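Local coordinates for protein eukaryotic Translation Initiation 4E (Schistosoma mansoni, PDB 3HXI) that binds the 7-methylguanosine cap of mRNA and, on a separate surface, a 4E-BP peptide, as expected of a factor that starts translation and is held in check by its inhibitors, at residues Ile88-Thr91 with Ala92-Val96; Phe98-Asp101 with Glu102-Leu106. All coordinates share one frame; numbering follows the deposited sequence.

Contact 1: residues Ile88-Thr91 with Ala92-Val96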
loop_
_atom_site.group_PDB
_atom_site.type_symbol
_atom_site.label_atom_id
_atom_site.label_comp_id
_atom_site.label_asym_id
_atom_site.label_seq_id
_atom_site.Cartn_x
_atom_site.Cartn_y
_atom_site.Cartn_z
ATOM N N ILE A 88 3.845 1.338 8.606
ATOM C CA ILE A 88 3.741 2.727 9.068
ATOM C C ILE A 88 2.681 2.777 10.161
ATOM O O ILE A 88 1.526 2.435 9.908
ATOM C CB ILE A 88 3.271 3.672 7.937
ATOM C CG1 ILE A 88 4.280 3.709 6.779
ATOM C CG2 ILE A 88 3.044 5.117 8.488
ATOM C CD1 ILE A 88 3.621 4.027 5.437
ATOM N N ASN A 89 3.081 3.183 11.369
ATOM C CA ASN A 89 2.148 3.324 12.466
ATOM C C ASN A 89 1.636 4.741 12.505
ATOM O O ASN A 89 2.396 5.695 12.738
ATOM C CB ASN A 89 2.794 2.955 13.794
ATOM C CG ASN A 89 3.144 1.482 13.878
ATOM O OD1 ASN A 89 2.371 0.625 13.452
ATOM N ND2 ASN A 89 4.310 1.184 14.426
ATOM N N VAL A 90 0.344 4.873 12.258
ATOM C CA VAL A 90 -0.313 6.174 12.177
ATOM C C VAL A 90 -0.411 6.774 13.566
ATOM O O VAL A 90 -0.747 6.069 14.522
ATOM C CB VAL A 90 -1.727 6.028 11.578
ATOM C CG1 VAL A 90 -2.504 7.350 11.633
ATOM C CG2 VAL A 90 -1.632 5.508 10.160
ATOM N N THR A 91 -0.086 8.065 13.668
ATOM C CA THR A 91 -0.249 8.816 14.906
ATOM C C THR A 91 -1.565 9.616 14.910
ATOM O O THR A 91 -2.152 9.919 13.852
ATOM C CB THR A 91 0.957 9.744 15.174
ATOM O OG1 THR A 91 0.992 10.807 14.212
ATOM C CG2 THR A 91 2.277 8.961 15.108
ATOM N N ALA A 92 -2.021 9.962 16.115
ATOM C CA ALA A 92 -3.278 10.698 16.278
ATOM C C ALA A 92 -3.339 11.999 15.478
ATOM O O ALA A 92 -4.400 12.378 15.025
ATOM C CB ALA A 92 -3.576 10.965 17.754
ATOM N N ARG A 93 -2.210 12.683 15.292
ATOM C CA ARG A 93 -2.240 13.983 14.600
ATOM C C ARG A 93 -2.333 13.867 13.081
ATOM O O ARG A 93 -2.649 14.839 12.412
ATOM C CB ARG A 93 -1.012 14.833 14.977
ATOM C CG ARG A 93 0.216 14.560 14.141
ATOM C CD ARG A 93 1.271 15.659 14.268
ATOM N NE ARG A 93 2.338 15.258 15.181
ATOM C CZ ARG A 93 3.406 15.999 15.496
ATOM N NH1 ARG A 93 3.583 17.211 14.969
ATOM N NH2 ARG A 93 4.304 15.527 16.359
ATOM N N GLN A 94 -2.047 12.681 12.533
ATOM C CA GLN A 94 -1.954 12.528 11.068
ATOM C C GLN A 94 -3.314 12.336 10.410
ATOM O O GLN A 94 -4.164 11.665 10.971
ATOM C CB GLN A 94 -1.084 11.316 10.740
ATOM C CG GLN A 94 0.357 11.515 11.057
ATOM C CD GLN A 94 1.156 10.248 10.816
ATOM O OE1 GLN A 94 0.813 9.166 11.320
ATOM N NE2 GLN A 94 2.198 10.367 10.024
ATOM N N ASP A 95 -3.512 12.917 9.225
ATOM C CA ASP A 95 -4.725 12.684 8.437
ATOM C C ASP A 95 -4.545 11.421 7.587
ATOM O O ASP A 95 -3.684 11.402 6.713
ATOM C CB ASP A 95 -4.967 13.892 7.521
ATOM C CG ASP A 95 -6.197 13.740 6.662
ATOM O OD1 ASP A 95 -7.004 12.797 6.869
ATOM O OD2 ASP A 95 -6.361 14.585 5.771
ATOM N N VAL A 96 -5.368 10.401 7.814
ATOM C CA VAL A 96 -5.219 9.128 7.078
ATOM C C VAL A 96 -5.634 9.271 5.610
ATOM O O VAL A 96 -5.183 8.507 4.759
ATOM C CB VAL A 96 -5.925 7.918 7.753
ATOM C CG1 VAL A 96 -5.198 7.520 9.029
ATOM C CG2 VAL A 96 -7.418 8.179 8.060
HETATM O O HOH W 1 3.611 7.936 11.352
HETATM O O HOH W 2 -4.657 9.561 12.803
#
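The side-chain amide of Q94 has T91 on one side, while L99, from the following helix, covers its other face. On the T91 side the hydroxyl stands obliquely above the border of the group on the side away from NE2, T91 OG1 lying 3.4 Å from Q94 CD. OE1 accepts the backbone N-H of T91, the N-to-OE1 distance being 2.7 Å. The bond is almost straight at hydrogen (171°), although the donor is tilted out of the amide plane toward the hydroxyl. A water gives OE1 a second hydrogen bond and also donates to N89 O, so the amide oxygen is gripped twice and tied to the end of the strand.

The side chain of Q94 gets there by folding back over the turn: CG stands beside its own backbone N (chi1 -70°), and from there the chain runs extended toward T91. Its backbone closes the same loop, Q94 N bonding to T91 O at 3.1 Å with the donor well above the carbonyl plane. A second water spans T91 O and Q94 O. On the helix side of the loop, V90 CG1 meets V96 CG1 at 3.8 Å, the two side chains crossing at about a right angle.

V90 still pairs through its backbone with S133, while D95 sits at the N-cap and its OD1 accepts the N-H of D97. At the centre is a type I beta turn, T91 to Q94, reinforced by a side-chain-to-backbone bond where strand 84-89 passes into helix 96-108.

Contact 2: residues Phe98-Asp101 with Glu102-Leu106; sequences FLWD and ELLML
F98 and E102, one helical turn apart, are set ring against chain: the CG methylene of E102 lies over one face of the phenyl ring, 3.6 Å from the centroid and 16° off the normal, in a CH-pi contact. E102 is bent at chi2 (-56°), which takes the carboxylate out past the rim of the ring, OE2 coming 3.6 Å from F98 CE1 with the two planes 29° apart. The polar partner of the acid is instead a basic side chain of the bound peptide, with which E102 OE1 forms a salt bridge.

W100 and L104 repeat the arrangement further round the helix. L104 straddles one face of the indole, CD2 sitting 3.7 Å from the six-membered centroid while CD1 covers the pyrrole end, 3.5 Å from NE1. That N-H is used by Y18 OH. L103 CD2 approaches the same ring obliquely.

Beneath these pairs run the i to i+4 backbone bonds of the helix, such as E102 N to F98 O at 2.8 Å. The carboxylate of D101 is shared, OD1 in a salt bridge with R54 and OD2 in one with a basic side chain of the peptide, and M105 packs on an apolar peptide side chain.

Helix 96-108 is thus covered on several sides: L99 and L103 rest on L135 of strand 134-139 and on L159 of helix 145-159, whereas L104 and M105 meet helix 42-50 through F45, L49 and W46.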
loop_
_atom_site.group_PDB
_atom_site.type_symbol
_atom_site.label_atom_id
_atom_site.label_comp_id
_atom_site.label_asym_id
_atom_site.label_seq_id
_atom_site.Cartn_x
_atom_site.Cartn_y
_atom_site.Cartn_z
ATOM N N PHE A 98 -4.893 11.938 3.704
ATOM C CA PHE A 98 -3.625 12.436 3.127
ATOM C C PHE A 98 -2.622 11.287 2.972
ATOM O O PHE A 98 -2.044 11.095 1.887
ATOM C CB PHE A 98 -3.047 13.566 4.010
ATOM C CG PHE A 98 -1.687 14.048 3.582
ATOM C CD1 PHE A 98 -1.558 14.991 2.549
ATOM C CD2 PHE A 98 -0.535 13.561 4.201
ATOM C CE1 PHE A 98 -0.289 15.432 2.138
ATOM C CE2 PHE A 98 0.739 13.994 3.811
ATOM C CZ PHE A 98 0.869 14.929 2.778
ATOM N N LEU A 99 -2.412 10.527 4.042
ATOM C CA LEU A 99 -1.447 9.413 4.004
ATOM C C LEU A 99 -1.772 8.425 2.884
ATOM O O LEU A 99 -0.894 8.042 2.111
ATOM C CB LEU A 99 -1.421 8.641 5.335
ATOM C CG LEU A 99 -0.829 9.356 6.555
ATOM C CD1 LEU A 99 -0.894 8.441 7.777
ATOM C CD2 LEU A 99 0.625 9.806 6.300
ATOM N N TRP A 100 -3.030 8.017 2.816
ATOM C CA TRP A 100 -3.466 7.046 1.795
ATOM C C TRP A 100 -3.359 7.615 0.400
ATOM O O TRP A 100 -2.798 6.977 -0.481
ATOM C CB TRP A 100 -4.890 6.597 2.069
ATOM C CG TRP A 100 -5.366 5.387 1.309
ATOM C CD1 TRP A 100 -6.510 5.306 0.578
ATOM C CD2 TRP A 100 -4.739 4.089 1.228
ATOM N NE1 TRP A 100 -6.648 4.031 0.043
ATOM C CE2 TRP A 100 -5.573 3.273 0.422
ATOM C CE3 TRP A 100 -3.561 3.541 1.747
ATOM C CZ2 TRP A 100 -5.260 1.924 0.121
ATOM C CZ3 TRP A 100 -3.244 2.193 1.447
ATOM C CH2 TRP A 100 -4.099 1.407 0.637
ATOM N N ASP A 101 -3.882 8.823 0.188
ATOM C CA ASP A 101 -3.786 9.451 -1.138
ATOM C C ASP A 101 -2.338 9.671 -1.602
ATOM O O ASP A 101 -2.027 9.408 -2.747
ATOM C CB ASP A 101 -4.531 10.785 -1.185
ATOM C CG ASP A 101 -6.046 10.628 -1.088
ATOM O OD1 ASP A 101 -6.564 9.484 -1.194
ATOM O OD2 ASP A 101 -6.725 11.680 -0.908
ATOM N N GLU A 102 -1.462 10.151 -0.719
ATOM C CA GLU A 102 -0.055 10.361 -1.086
ATOM C C GLU A 102 0.619 9.026 -1.399
ATOM O O GLU A 102 1.435 8.915 -2.342
ATOM C CB GLU A 102 0.714 11.048 0.049
ATOM C CG GLU A 102 0.299 12.506 0.299
ATOM C CD GLU A 102 0.424 13.374 -0.952
ATOM O OE1 GLU A 102 1.457 13.314 -1.660
ATOM O OE2 GLU A 102 -0.507 14.153 -1.197
ATOM N N LEU A 103 0.303 8.025 -0.587
ATOM C CA LEU A 103 0.894 6.708 -0.774
ATOM C C LEU A 103 0.498 6.132 -2.133
ATOM O O LEU A 103 1.363 5.674 -2.901
ATOM C CB LEU A 103 0.535 5.751 0.366
ATOM C CG LEU A 103 1.329 4.422 0.386
ATOM C CD1 LEU A 103 2.831 4.688 0.543
ATOM C CD2 LEU A 103 0.818 3.475 1.463
ATOM N N LEU A 104 -0.792 6.174 -2.443
ATOM C CA LEU A 104 -1.285 5.612 -3.690
ATOM C C LEU A 104 -0.791 6.392 -4.905
ATOM O O LEU A 104 -0.466 5.806 -5.925
ATOM C CB LEU A 104 -2.821 5.511 -3.669
ATOM C CG LEU A 104 -3.457 4.646 -2.572
ATOM C CD1 LEU A 104 -4.903 4.394 -2.947
ATOM C CD2 LEU A 104 -2.701 3.313 -2.284
ATOM N N MET A 105 -0.690 7.718 -4.777
ATOM C CA MET A 105 -0.110 8.531 -5.838
ATOM C C MET A 105 1.339 8.101 -6.130
ATOM O O MET A 105 1.723 7.935 -7.284
ATOM C CB MET A 105 -0.197 10.020 -5.516
ATOM C CG MET A 105 -1.583 10.621 -5.806
ATOM S SD MET A 105 -1.545 12.441 -5.761
ATOM C CE MET A 105 -1.156 12.752 -4.041
ATOM N N LEU A 106 2.124 7.902 -5.078
ATOM C CA LEU A 106 3.509 7.472 -5.218
ATOM C C LEU A 106 3.560 6.126 -5.955
ATOM O O LEU A 106 4.365 5.946 -6.870
ATOM C CB LEU A 106 4.179 7.395 -3.841
ATOM C CG LEU A 106 5.547 6.705 -3.716
ATOM C CD1 LEU A 106 6.612 7.321 -4.631
ATOM C CD2 LEU A 106 5.996 6.685 -2.258
#

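Overall arrangement
Contact 1 leads directly into contact 2, the turn delivering the chain from strand 84-89 into helix 96-108, and their centres lie about 13 Å apart. L99 joins them: its CD1 packs 3.9 Å from V90 CG2 and 4.0 Å from Q94 OE1, so the first turn of the helix packs on the loop through this residue. Neither contact forms the cap pocket. The N89 side chain comes about 9 Å from the bound m7GpppG and that of W100 about 13 Å. Contact 2 instead contributes D101, E102 and M105 to the surface that binds the peptide, consistent with the eIF4E design in which cap and 4E-BP occupy different faces of one sheet-and-helix domain.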